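Local coordinates for probable polyketide synthase 1 (Dictyostelium discoideum, PDB 2H84), which probably works as a hybrid polyketide synthase whose C-terminal type III domain, the part in this chain, extends and cyclizes polyketides, yielding acylpyrones in vitro, at residues I130-F135 / R149-L154; I179-T184 / A211-G216; I21-E26 / V337-D342; N89-V94 / T124-I129; E82-V87 / E251-G256. All coordinates share one frame; numbering follows the deposited sequence.

Contact 1: residues I130-F135 / R149-L154; sequences IPDVNF and RVSLNL
Asp-132 and Ser-151 form the tight polar end of this contact, where the start of a helix faces a strand. OD1 of Asp-132 accepts from two donors across the gap. Ser-151 OG, modelled 2.5 Å from Asp-132 OD1, comes in on the anti lone pair, away from the other carboxylate oxygen. Asn-153 ND2 reaches Asp-132 OD1 from above the carboxylate plane at 3.0 Å, in a nearly straight bond (N-H...O 165°), and also donates to O of Asn-153 of the second subunit. With CG anti to its own nitrogen (chi1 -159°), Asp-132 extends its carboxylate over the strand, while OD2 takes a weak bond from Val-133 N.

Toward Arg-149 the contact rests on packing rather than on the bonds of Asp-132; every touching residue is buried, and no side faces solvent. There the ring of Phe-135 stands almost perpendicular to the guanidinium plane, 88° apart, and NE of Arg-149 lies at the ring edge, 3.7 Å from Phe-135 CB. Ile-130, ahead of the cis peptide bond to Pro-131, does not touch the strand and packs on Trp-246 of the second subunit, much as the residue before a cis-proline reaches across the dimer in chalcone synthases.

Helix 133-141 and strand 148-153 belong to a beta-alpha-beta unit with strand 119-124. Val-150 and Leu-152 bond to that strand through their backbones, and Leu-152 turns its side chain to helix 159-171.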
# COMPACT_ATOMS: atom_id res chain seq x y z
N ILE A 130 5.28 0.38 10.32
CA ILE A 130 4.77 1.74 10.34
C ILE A 130 5.61 2.57 11.31
O ILE A 130 5.77 2.21 12.47
CB ILE A 130 3.31 1.78 10.82
CG1 ILE A 130 2.41 1.07 9.80
CG2 ILE A 130 2.89 3.23 11.06
CD1 ILE A 130 0.96 0.90 10.24
N PRO A 131 6.21 3.68 10.83
CA PRO A 131 6.19 4.24 9.48
C PRO A 131 6.70 3.22 8.47
O PRO A 131 7.60 2.43 8.77
CB PRO A 131 7.13 5.44 9.59
CG PRO A 131 7.12 5.79 11.06
CD PRO A 131 7.10 4.44 11.71
N ASP A 132 6.17 3.26 7.25
CA ASP A 132 6.56 2.31 6.22
C ASP A 132 8.02 2.41 5.80
O ASP A 132 8.69 3.39 6.10
CB ASP A 132 5.68 2.49 5.00
CG ASP A 132 5.66 1.27 4.10
OD1 ASP A 132 5.11 1.37 3.00
OD2 ASP A 132 6.20 0.22 4.50
N VAL A 133 8.51 1.40 5.08
CA VAL A 133 9.89 1.37 4.62
C VAL A 133 10.33 2.61 3.83
O VAL A 133 11.44 3.09 4.01
CB VAL A 133 10.15 0.14 3.75
CG1 VAL A 133 11.61 0.03 3.41
CG2 VAL A 133 9.69 -1.10 4.49
N ASN A 134 9.47 3.13 2.96
CA ASN A 134 9.87 4.29 2.18
C ASN A 134 10.21 5.50 3.03
O ASN A 134 11.06 6.30 2.65
CB ASN A 134 8.79 4.67 1.15
CG ASN A 134 7.43 4.87 1.77
OD1 ASN A 134 6.63 3.98 1.81
ND2 ASN A 134 7.16 6.03 2.24
N PHE A 135 9.55 5.66 4.18
CA PHE A 135 9.83 6.79 5.07
C PHE A 135 11.17 6.60 5.76
O PHE A 135 12.00 7.52 5.81
CB PHE A 135 8.74 6.93 6.14
CG PHE A 135 9.02 8.03 7.14
CD1 PHE A 135 8.54 9.33 6.92
CD2 PHE A 135 9.76 7.78 8.29
CE1 PHE A 135 8.81 10.35 7.81
CE2 PHE A 135 10.03 8.80 9.18
CZ PHE A 135 9.55 10.08 8.94
N ARG A 149 6.29 10.19 -1.00
CA ARG A 149 6.17 8.79 -0.57
C ARG A 149 4.94 8.06 -1.12
O ARG A 149 3.86 8.63 -1.25
CB ARG A 149 6.14 8.68 0.95
CG ARG A 149 6.86 9.77 1.71
CD ARG A 149 7.30 9.29 3.10
NE ARG A 149 6.35 8.40 3.78
CZ ARG A 149 5.15 8.76 4.22
NH1 ARG A 149 4.71 10.00 4.07
NH2 ARG A 149 4.39 7.86 4.84
N VAL A 150 5.13 6.77 -1.41
CA VAL A 150 4.08 5.89 -1.93
C VAL A 150 4.26 4.51 -1.31
O VAL A 150 5.29 3.88 -1.52
CB VAL A 150 4.18 5.75 -3.46
CG1 VAL A 150 3.07 4.86 -3.96
CG2 VAL A 150 4.08 7.10 -4.11
N SER A 151 3.27 4.04 -0.55
CA SER A 151 3.35 2.70 0.06
C SER A 151 2.48 1.65 -0.65
O SER A 151 1.32 1.49 -0.31
CB SER A 151 2.93 2.75 1.54
OG SER A 151 3.85 3.47 2.34
N LEU A 152 3.04 0.95 -1.64
CA LEU A 152 2.29 -0.08 -2.35
C LEU A 152 2.40 -1.40 -1.58
O LEU A 152 3.25 -2.24 -1.89
CB LEU A 152 2.86 -0.33 -3.75
CG LEU A 152 2.26 0.27 -5.02
CD1 LEU A 152 2.68 -0.61 -6.21
CD2 LEU A 152 0.74 0.33 -4.93
N ASN A 153 1.54 -1.60 -0.58
CA ASN A 153 1.60 -2.82 0.20
C ASN A 153 0.33 -3.67 0.13
O ASN A 153 -0.77 -3.17 -0.13
CB ASN A 153 1.90 -2.46 1.65
CG ASN A 153 3.04 -1.48 1.79
OD1 ASN A 153 4.16 -1.75 1.36
ND2 ASN A 153 2.75 -0.32 2.38
N LEU A 154 0.49 -4.97 0.37
CA LEU A 154 -0.62 -5.91 0.38
C LEU A 154 -1.10 -6.31 -1.00
O LEU A 154 -2.25 -6.68 -1.17
CB LEU A 154 -1.80 -5.34 1.18
CG LEU A 154 -1.49 -4.90 2.62
CD1 LEU A 154 -2.77 -4.57 3.36
CD2 LEU A 154 -0.75 -6.00 3.35

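Contact 2: residues I179-T184 / A211-G216; sequences ILVVCT and AAYIIG
Ile-179 to Cys-183 pair with Ala-211 to Ile-215 as neighbouring antiparallel strands in the sheet of the thiolase fold, their axes 4.7 Å apart at the closest and their directions 166° apart. Three hydrogen-bonded pairs supply six N-H...O bonds, each pair giving one in either direction. Ile-179 N donates to Ile-215 O, and Ile-215 N returns to Ile-179 O. Val-181 N donates to Tyr-213 O at 2.9 Å, and Tyr-213 N answers to Val-181 O, an oxygen whose position is less sure. Cys-183 N meets Ala-211 O almost straight (173°, 2.9 Å), while Ala-211 N bonds Cys-183 O.

The other edge of 179-184 is satisfied by strand 119-124, to which Leu-180, Val-182 and Thr-184 bond through their backbones. Thr-184 O also accepts from Thr-124 OG1. Among the side chains, Tyr-213 OH finds its polar partner in Ser-163 OG of helix 159-171.

On the face turned to that helix, Ile-179 CB lies 3.6 Å from Ile-215 CG2, and the two side chains point the same way. Cys-183 shares this face, its side chain about 10 Å from that of Cys-157, the predicted active-site residue. Leu-180, Val-182, Ala-212 and Ile-214 line the other face, where Val-182 CG1 touches Ala-212 CB at 3.7 Å. Back on the tyrosine side, Val-181 CB makes a CH-pi contact over one face of Tyr-213, 3.8 Å from the ring centroid and displaced toward CZ.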
# COMPACT_ATOMS: atom_id res chain seq x y z
N ILE A 179 11.56 8.33 -9.96
CA ILE A 179 11.01 7.45 -8.93
C ILE A 179 11.89 6.26 -8.56
O ILE A 179 12.28 5.47 -9.42
CB ILE A 179 9.65 6.88 -9.38
CG1 ILE A 179 8.76 8.00 -9.91
CG2 ILE A 179 8.97 6.17 -8.24
CD1 ILE A 179 8.84 8.17 -11.41
N LEU A 180 12.19 6.14 -7.26
CA LEU A 180 12.98 5.04 -6.74
C LEU A 180 12.00 4.02 -6.14
O LEU A 180 11.17 4.38 -5.31
CB LEU A 180 13.91 5.53 -5.64
CG LEU A 180 14.52 4.43 -4.78
CD1 LEU A 180 15.53 3.62 -5.58
CD2 LEU A 180 15.18 5.05 -3.57
N VAL A 181 12.10 2.76 -6.54
CA VAL A 181 11.18 1.75 -6.03
C VAL A 181 11.91 0.57 -5.38
O VAL A 181 12.90 0.07 -5.92
CB VAL A 181 10.30 1.19 -7.18
CG1 VAL A 181 9.27 0.25 -6.63
CG2 VAL A 181 9.62 2.33 -7.93
N VAL A 182 11.42 0.14 -4.22
CA VAL A 182 12.02 -0.98 -3.49
C VAL A 182 10.96 -2.01 -3.14
O VAL A 182 10.00 -1.70 -2.44
CB VAL A 182 12.65 -0.57 -2.14
CG1 VAL A 182 13.95 -1.34 -1.91
CG2 VAL A 182 12.84 0.93 -2.07
N CYS A 183 11.14 -3.23 -3.62
CA CYS A 183 10.22 -4.30 -3.30
C CYS A 183 11.05 -5.25 -2.45
O CYS A 183 12.05 -5.81 -2.90
CB CYS A 183 9.73 -4.98 -4.57
SG CYS A 183 8.90 -3.84 -5.69
N THR A 184 10.65 -5.41 -1.20
CA THR A 184 11.38 -6.28 -0.31
C THR A 184 10.40 -7.16 0.47
O THR A 184 9.43 -6.68 1.06
CB THR A 184 12.32 -5.41 0.59
OG1 THR A 184 12.41 -5.97 1.90
CG2 THR A 184 11.82 -3.95 0.65
N ALA A 211 14.72 -5.86 -3.99
CA ALA A 211 15.16 -5.36 -5.29
C ALA A 211 14.67 -3.93 -5.47
O ALA A 211 13.51 -3.63 -5.17
CB ALA A 211 14.62 -6.23 -6.39
N ALA A 212 15.53 -3.05 -5.95
CA ALA A 212 15.13 -1.67 -6.18
C ALA A 212 15.51 -1.21 -7.58
O ALA A 212 16.43 -1.75 -8.20
CB ALA A 212 15.76 -0.76 -5.13
N TYR A 213 14.80 -0.21 -8.10
CA TYR A 213 15.10 0.32 -9.42
C TYR A 213 14.71 1.80 -9.54
O TYR A 213 13.84 2.28 -8.83
CB TYR A 213 14.41 -0.54 -10.50
CG TYR A 213 12.91 -0.56 -10.41
CD1 TYR A 213 12.14 0.41 -11.06
CD2 TYR A 213 12.25 -1.53 -9.65
CE1 TYR A 213 10.75 0.41 -10.96
CE2 TYR A 213 10.86 -1.53 -9.55
CZ TYR A 213 10.11 -0.55 -10.20
OH TYR A 213 8.74 -0.54 -10.09
N ILE A 214 15.41 2.53 -10.41
CA ILE A 214 15.11 3.93 -10.65
C ILE A 214 14.37 3.99 -11.98
O ILE A 214 14.71 3.28 -12.93
CB ILE A 214 16.39 4.76 -10.79
CG1 ILE A 214 17.32 4.50 -9.60
CG2 ILE A 214 16.03 6.23 -10.90
CD1 ILE A 214 16.79 4.97 -8.26
N ILE A 215 13.36 4.84 -12.07
CA ILE A 215 12.58 4.94 -13.31
C ILE A 215 12.18 6.38 -13.61
O ILE A 215 11.89 7.15 -12.70
CB ILE A 215 11.32 4.07 -13.19
CG1 ILE A 215 10.47 4.18 -14.45
CG2 ILE A 215 10.51 4.48 -11.98
CD1 ILE A 215 9.24 3.32 -14.40
N GLY A 216 12.17 6.75 -14.89
CA GLY A 216 11.80 8.11 -15.26
C GLY A 216 11.62 8.29 -16.76
O GLY A 216 11.87 7.38 -17.54

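Contact 3: residues I21-E26 / V337-D342; sequences ISVPGE and VIFVMD
Ile-21 holds CG1 between its backbone nitrogen and carbonyl carbon (chi1 58°), a rotation that leaves CG2 anti to the carbonyl carbon and directs it at Phe-339. Val-23, two residues on, places CG1 anti to its own carbonyl carbon (chi1 -67°) and aims that methyl at the same ring. The phenyl group of Phe-339 extends from the helix to receive both.

Ile-21 CG2 stands over the middle of the ring in a CH-pi contact, 3.6 Å from the centroid and within 6° of the normal. Alongside it on this side, Ile-21 CB approaches Phe-339 CZ at 3.6 Å, and Ile-21 CD1 overhangs the rim near Phe-339 CE2, at 3.7 Å. Val-23 CG1 meets the rim instead, near the ring plane and beside Phe-339 CZ. The carbonyl oxygen of Ser-22 also lies in the plane, 4.0 Å from Phe-339 CZ, where it faces the weakly positive ring hydrogens.

Asp-342, three residues further along the helix, adds a looser contact: its OD2 is 4.0 Å from Ile-21 CG2. The carboxylate is engaged through OD1, in a salt bridge to Arg-345.

This largely apolar contact joins the N-terminal and C-terminal halves of the thiolase fold. Helix 335-345 packs against the end of strand 15-22 and touches neighbouring strand 209-216 through Ile-338. Helix 320-329 supplies Tyr-329, whose ring meets Phe-339 edge-to-face.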
# COMPACT_ATOMS: atom_id res chain seq x y z
N ILE A 21 19.91 -5.31 -6.41
CA ILE A 21 19.30 -6.33 -5.58
C ILE A 21 20.04 -6.44 -4.26
O ILE A 21 21.10 -5.85 -4.07
CB ILE A 21 19.32 -7.70 -6.26
CG1 ILE A 21 20.76 -8.10 -6.60
CG2 ILE A 21 18.49 -7.67 -7.52
CD1 ILE A 21 20.92 -9.57 -6.89
N SER A 22 19.48 -7.22 -3.35
CA SER A 22 20.08 -7.43 -2.04
C SER A 22 19.41 -8.64 -1.40
O SER A 22 18.19 -8.74 -1.39
CB SER A 22 19.88 -6.19 -1.17
OG SER A 22 20.33 -6.43 0.14
N VAL A 23 20.20 -9.56 -0.87
CA VAL A 23 19.63 -10.74 -0.24
C VAL A 23 20.28 -11.04 1.10
O VAL A 23 21.42 -10.66 1.34
CB VAL A 23 19.76 -11.99 -1.15
CG1 VAL A 23 18.91 -11.83 -2.38
CG2 VAL A 23 21.22 -12.21 -1.54
N PRO A 24 19.56 -11.72 1.99
CA PRO A 24 20.10 -12.05 3.30
C PRO A 24 21.08 -13.22 3.24
O PRO A 24 20.78 -14.26 2.67
CB PRO A 24 18.86 -12.38 4.11
CG PRO A 24 17.95 -12.94 3.10
CD PRO A 24 18.14 -12.07 1.90
N GLY A 25 22.26 -13.01 3.82
CA GLY A 25 23.29 -14.03 3.89
C GLY A 25 23.75 -14.65 2.58
O GLY A 25 23.65 -14.05 1.51
N GLU A 26 24.27 -15.87 2.70
CA GLU A 26 24.77 -16.64 1.57
C GLU A 26 23.72 -17.59 1.00
O GLU A 26 22.70 -17.86 1.63
CB GLU A 26 26.00 -17.46 1.99
CG GLU A 26 27.20 -16.63 2.39
CD GLU A 26 27.78 -15.89 1.22
OE1 GLU A 26 27.15 -14.91 0.76
OE2 GLU A 26 28.87 -16.28 0.75
N VAL A 337 10.55 -10.69 -9.69
CA VAL A 337 10.42 -10.12 -11.03
C VAL A 337 11.61 -9.24 -11.34
O VAL A 337 12.33 -9.45 -12.29
CB VAL A 337 9.19 -9.22 -11.13
CG1 VAL A 337 8.63 -9.28 -12.53
CG2 VAL A 337 8.17 -9.55 -10.02
N ILE A 338 11.78 -8.23 -10.49
CA ILE A 338 12.88 -7.29 -10.60
C ILE A 338 14.22 -8.03 -10.64
O ILE A 338 15.08 -7.69 -11.44
CB ILE A 338 12.85 -6.30 -9.44
CG1 ILE A 338 11.44 -5.70 -9.32
CG2 ILE A 338 13.89 -5.22 -9.64
CD1 ILE A 338 10.94 -4.98 -10.54
N PHE A 339 14.40 -9.03 -9.78
CA PHE A 339 15.64 -9.80 -9.76
C PHE A 339 15.95 -10.33 -11.15
O PHE A 339 17.10 -10.25 -11.62
CB PHE A 339 15.54 -10.98 -8.79
CG PHE A 339 16.15 -10.73 -7.44
CD1 PHE A 339 15.57 -9.82 -6.56
CD2 PHE A 339 17.29 -11.42 -7.04
CE1 PHE A 339 16.11 -9.61 -5.28
CE2 PHE A 339 17.84 -11.23 -5.77
CZ PHE A 339 17.25 -10.32 -4.89
N VAL A 340 14.93 -10.87 -11.81
CA VAL A 340 15.08 -11.40 -13.16
C VAL A 340 15.47 -10.29 -14.13
O VAL A 340 16.39 -10.45 -14.92
CB VAL A 340 13.78 -12.06 -13.66
CG1 VAL A 340 13.92 -12.45 -15.12
CG2 VAL A 340 13.47 -13.29 -12.82
N MET A 341 14.77 -9.15 -14.07
CA MET A 341 15.10 -8.03 -14.95
C MET A 341 16.57 -7.63 -14.79
O MET A 341 17.25 -7.36 -15.78
CB MET A 341 14.20 -6.83 -14.65
CG MET A 341 12.77 -7.02 -15.12
SD MET A 341 11.69 -5.69 -14.63
CE MET A 341 11.81 -4.62 -15.96
N ASP A 342 17.06 -7.60 -13.55
CA ASP A 342 18.45 -7.25 -13.29
C ASP A 342 19.40 -8.19 -14.02
O ASP A 342 20.17 -7.77 -14.88
CB ASP A 342 18.72 -7.30 -11.77
CG ASP A 342 20.21 -7.49 -11.43
OD1 ASP A 342 21.04 -6.61 -11.76
OD2 ASP A 342 20.54 -8.53 -10.82

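Contact 4: residues N89-V94 / T124-I129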
# COMPACT_ATOMS: atom_id res chain seq x y z
N ASN A 89 8.01 -8.74 14.43
CA ASN A 89 9.02 -7.95 15.12
C ASN A 89 10.36 -8.27 14.46
O ASN A 89 11.17 -7.37 14.22
CB ASN A 89 9.05 -8.27 16.62
CG ASN A 89 8.20 -7.31 17.42
OD1 ASN A 89 7.48 -6.48 16.86
ND2 ASN A 89 8.27 -7.41 18.75
N GLN A 90 10.57 -9.54 14.15
CA GLN A 90 11.80 -9.98 13.49
C GLN A 90 11.87 -9.30 12.12
O GLN A 90 12.91 -8.77 11.74
CB GLN A 90 11.81 -11.50 13.31
CG GLN A 90 12.86 -12.02 12.33
CD GLN A 90 14.30 -11.88 12.81
OE1 GLN A 90 15.25 -12.06 12.03
NE2 GLN A 90 14.47 -11.56 14.09
N PHE A 91 10.76 -9.32 11.39
CA PHE A 91 10.65 -8.71 10.07
C PHE A 91 11.11 -7.25 10.15
O PHE A 91 12.06 -6.84 9.48
CB PHE A 91 9.19 -8.79 9.60
CG PHE A 91 8.91 -8.13 8.27
CD1 PHE A 91 8.37 -6.85 8.21
CD2 PHE A 91 9.13 -8.81 7.07
CE1 PHE A 91 8.05 -6.27 7.00
CE2 PHE A 91 8.82 -8.23 5.85
CZ PHE A 91 8.28 -6.95 5.82
N LYS A 92 10.43 -6.48 10.99
CA LYS A 92 10.73 -5.07 11.22
C LYS A 92 12.23 -4.88 11.45
O LYS A 92 12.85 -3.94 10.95
CB LYS A 92 9.95 -4.58 12.44
CG LYS A 92 9.18 -3.29 12.22
CD LYS A 92 7.75 -3.42 12.69
CE LYS A 92 7.66 -3.66 14.19
NZ LYS A 92 6.26 -3.84 14.64
N LYS A 93 12.81 -5.79 12.22
CA LYS A 93 14.22 -5.74 12.56
C LYS A 93 15.17 -6.14 11.42
O LYS A 93 16.35 -5.87 11.48
CB LYS A 93 14.43 -6.63 13.79
CG LYS A 93 15.81 -6.76 14.30
CD LYS A 93 16.36 -7.88 13.64
CE LYS A 93 17.37 -8.34 14.53
NZ LYS A 93 17.99 -9.33 13.77
N VAL A 94 14.65 -6.76 10.37
CA VAL A 94 15.55 -7.22 9.32
C VAL A 94 15.30 -6.65 7.92
O VAL A 94 16.17 -6.70 7.06
CB VAL A 94 15.52 -8.77 9.26
CG1 VAL A 94 14.38 -9.23 8.38
CG2 VAL A 94 16.85 -9.31 8.77
N THR A 124 5.80 -4.28 -0.22
CA THR A 124 5.91 -5.51 0.57
C THR A 124 4.55 -6.01 1.00
O THR A 124 3.58 -5.24 0.99
CB THR A 124 6.74 -5.32 1.85
OG1 THR A 124 6.92 -6.59 2.50
CG2 THR A 124 6.04 -4.36 2.81
N SER A 125 4.47 -7.30 1.36
CA SER A 125 3.22 -7.91 1.82
C SER A 125 3.54 -9.01 2.81
O SER A 125 2.67 -9.75 3.24
CB SER A 125 2.44 -8.51 0.65
OG SER A 125 2.19 -7.53 -0.34
N THR A 126 4.82 -9.12 3.18
CA THR A 126 5.25 -10.14 4.13
C THR A 126 5.44 -9.62 5.55
O THR A 126 5.94 -10.33 6.41
CB THR A 126 6.56 -10.81 3.67
OG1 THR A 126 7.43 -9.84 3.08
CG2 THR A 126 6.27 -11.91 2.68
N GLY A 127 5.05 -8.38 5.80
CA GLY A 127 5.19 -7.82 7.14
C GLY A 127 4.65 -6.41 7.18
O GLY A 127 4.56 -5.76 6.14
N ILE A 128 4.30 -5.93 8.37
CA ILE A 128 3.76 -4.58 8.52
C ILE A 128 4.68 -3.66 9.32
O ILE A 128 4.91 -3.89 10.50
CB ILE A 128 2.38 -4.62 9.22
CG1 ILE A 128 1.44 -5.56 8.47
CG2 ILE A 128 1.79 -3.22 9.29
CD1 ILE A 128 1.20 -5.17 7.02
N ILE A 129 5.19 -2.63 8.66
CA ILE A 129 6.08 -1.67 9.30
C ILE A 129 5.52 -0.26 9.18
O ILE A 129 5.32 0.25 8.07
CB ILE A 129 7.46 -1.65 8.65
CG1 ILE A 129 8.11 -3.02 8.74
CG2 ILE A 129 8.34 -0.63 9.34
CD1 ILE A 129 9.51 -3.07 8.16
O HOH W 1 3.70 -3.21 13.18
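Phe-91 and Lys-92 lie on a regular helix that passes an irregular chain, 124-129, with Phe-91 CA 6.3 Å from Gly-127 CA and Lys-92 CA 6.1 Å from Ile-129 CA. Gly-127 has an extended backbone and no side chain, which allows an aromatic ring to rest directly on the main chain.

That ring belongs to Phe-91, whose CG is anti to its nitrogen (chi1 177°), carrying the ring out from the helix onto the loop. Gly-127 CA makes a CH-pi contact over one face, 3.4 Å from the centroid and 18° off the normal, and Thr-126 O sits over the same face nearer the rim. At the edge are Ile-129 CG1, 3.7 Å from Phe-91 CE1, and Thr-124 OG1, 3.6 Å from Phe-91 CZ. Both threonine hydroxyls bond Glu-185; that of Thr-124 also bonds Thr-184 O, and that of Thr-126 bonds Val-186 N.

Lys-92 slides past Ile-129 in the opposite direction, bending at chi2 and chi3. A water bridges Lys-92 NZ and Ile-128 O, 3.0 Å from each, while NZ also forms a salt bridge with Asp-247 of the second subunit.

Thr-126 lies about 8 Å, side chain to side chain, from the predicted active-site Cys-157. Helix 84-110 covers the loop between strand 119-124 and helix 133-141 at the dimer interface.

Contact 5: residues E82-V87 / E251-G256; sequences ETITDV and EGWNLG
Ile-84 and Gly-252 bring their CA atoms to 3.9 Å where the start of a helix meets the start of a strand, the touching backbone pieces running 54° apart. Gly-252 takes a positive phi, 136°, and Ile-84 makes a backbone bond to the preceding Lys-250, so the turn before the strand is held against the helix.

Ile-84 carries the side-chain contact. Its CG1 is anti to the backbone nitrogen and leads CD1 over the face of the indole of Trp-253, 3.6 Å from Trp-253 NE1. The CH-pi contact falls on the five-membered ring, with CD1 4.0 Å from its centroid. Further support for the indole comes from Trp-246, stacked on it, and from His-190, which meets it edge-to-face.

Within 82-87 the helix start is held by its own polar groups. Thr-83 OG1 accepts from Thr-85 N at 3.3 Å, while Thr-83 N donates to the anti lone pair of Asp-86 OD1. The same oxygen takes a second bond from Thr-83 OG1, 3.1 Å away, from above the carboxylate plane. Glu-82 points elsewhere, its carboxylate bridging to Arg-79 and Arg-67.

Across the dimer, Thr-85 OG1 bonds Lys-250 N of the second subunit. Thr-83 and Asp-86 form a capping box, which here begins helix 84-110 beside the turn of the beta hairpin 244-249/252-257.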
# COMPACT_ATOMS: atom_id res chain seq x y z
N GLU A 82 5.83 -19.71 18.00
CA GLU A 82 5.94 -18.29 17.71
C GLU A 82 4.57 -17.73 17.39
O GLU A 82 3.65 -18.47 17.05
CB GLU A 82 6.89 -18.09 16.53
CG GLU A 82 8.30 -18.52 16.84
CD GLU A 82 9.21 -18.46 15.63
OE1 GLU A 82 10.38 -18.04 15.77
OE2 GLU A 82 8.74 -18.86 14.53
N THR A 83 4.43 -16.41 17.49
CA THR A 83 3.17 -15.75 17.21
C THR A 83 3.41 -14.66 16.17
O THR A 83 4.54 -14.42 15.75
CB THR A 83 2.60 -15.12 18.50
OG1 THR A 83 3.44 -14.04 18.92
CG2 THR A 83 2.57 -16.16 19.61
N ILE A 84 2.34 -13.98 15.76
CA ILE A 84 2.46 -12.91 14.77
C ILE A 84 3.37 -11.81 15.31
O ILE A 84 3.99 -11.09 14.54
CB ILE A 84 1.07 -12.31 14.43
CG1 ILE A 84 1.20 -11.21 13.37
CG2 ILE A 84 0.42 -11.78 15.69
CD1 ILE A 84 1.63 -11.72 12.01
N THR A 85 3.44 -11.69 16.63
CA THR A 85 4.28 -10.66 17.23
C THR A 85 5.72 -10.99 16.95
O THR A 85 6.51 -10.11 16.62
CB THR A 85 4.10 -10.56 18.77
OG1 THR A 85 2.73 -10.25 19.08
CG2 THR A 85 4.99 -9.44 19.34
N ASP A 86 6.07 -12.27 17.08
CA ASP A 86 7.45 -12.70 16.87
C ASP A 86 7.98 -12.44 15.47
O ASP A 86 8.91 -11.66 15.28
CB ASP A 86 7.59 -14.18 17.19
CG ASP A 86 7.28 -14.47 18.62
OD1 ASP A 86 6.30 -15.19 18.88
OD2 ASP A 86 8.03 -13.98 19.50
N VAL A 87 7.37 -13.11 14.50
CA VAL A 87 7.78 -12.97 13.12
C VAL A 87 7.78 -11.53 12.58
O VAL A 87 8.68 -11.13 11.83
CB VAL A 87 6.90 -13.84 12.22
CG1 VAL A 87 7.36 -15.28 12.28
CG2 VAL A 87 5.44 -13.74 12.68
N GLU A 251 -1.37 -16.49 15.44
CA GLU A 251 -0.27 -17.45 15.30
C GLU A 251 0.76 -17.03 14.25
O GLU A 251 1.91 -17.48 14.27
CB GLU A 251 -0.83 -18.84 14.96
CG GLU A 251 -1.87 -19.37 15.94
CD GLU A 251 -3.24 -18.80 15.72
OE1 GLU A 251 -4.16 -19.21 16.44
OE2 GLU A 251 -3.39 -17.94 14.81
N GLY A 252 0.35 -16.12 13.36
CA GLY A 252 1.20 -15.64 12.28
C GLY A 252 0.37 -15.60 11.00
O GLY A 252 -0.84 -15.73 11.06
N TRP A 253 0.99 -15.44 9.84
CA TRP A 253 0.21 -15.38 8.61
C TRP A 253 -0.22 -16.77 8.14
O TRP A 253 0.61 -17.67 8.02
CB TRP A 253 1.00 -14.73 7.49
CG TRP A 253 1.46 -13.36 7.77
CD1 TRP A 253 2.59 -12.99 8.43
CD2 TRP A 253 0.77 -12.15 7.45
NE1 TRP A 253 2.65 -11.62 8.55
CE2 TRP A 253 1.54 -11.08 7.95
CE3 TRP A 253 -0.43 -11.87 6.78
CZ2 TRP A 253 1.15 -9.75 7.82
CZ3 TRP A 253 -0.82 -10.54 6.65
CH2 TRP A 253 -0.02 -9.49 7.17
N ASN A 254 -1.52 -16.93 7.86
CA ASN A 254 -2.04 -18.22 7.39
C ASN A 254 -2.04 -18.31 5.87
O ASN A 254 -2.85 -17.67 5.19
CB ASN A 254 -3.46 -18.45 7.91
CG ASN A 254 -3.91 -19.90 7.76
OD1 ASN A 254 -3.24 -20.71 7.12
ND2 ASN A 254 -5.06 -20.23 8.36
N LEU A 255 -1.11 -19.11 5.33
CA LEU A 255 -1.03 -19.27 3.88
C LEU A 255 -1.97 -20.35 3.27
O LEU A 255 -2.33 -21.33 3.94
CB LEU A 255 0.41 -19.57 3.45
CG LEU A 255 0.56 -19.74 1.95
CD1 LEU A 255 1.54 -18.73 1.39
CD2 LEU A 255 1.03 -21.15 1.65
N GLY A 256 -2.35 -20.14 2.02
CA GLY A 256 -3.20 -21.08 1.31
C GLY A 256 -3.06 -20.92 -0.20
O GLY A 256 -3.41 -19.88 -0.77

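How the contacts relate
Contacts 1, 2 and 3 all reach the large mixed sheet, but only contact 2 is pairing within it. Contact 3 lies nearest the chain centre and, like contact 5, joins the N-terminal and C-terminal family regions, whereas the other three stay within the N-terminal one. Contacts 2 and 3 meet where Ala-211 and Tyr-213 pack on Ile-338, an apolar interior. Contacts 1, 4 and 5 border the second subunit: contact 1 is gripped by direct polar bonds, contact 4 by ring packing plus a water bridge, and contact 5, the most peripheral and only partly buried, by packing on an indole. Contacts 4 and 5 share helix 84-110, and contact 4 also touches contact 1 through Thr-124 and Leu-154.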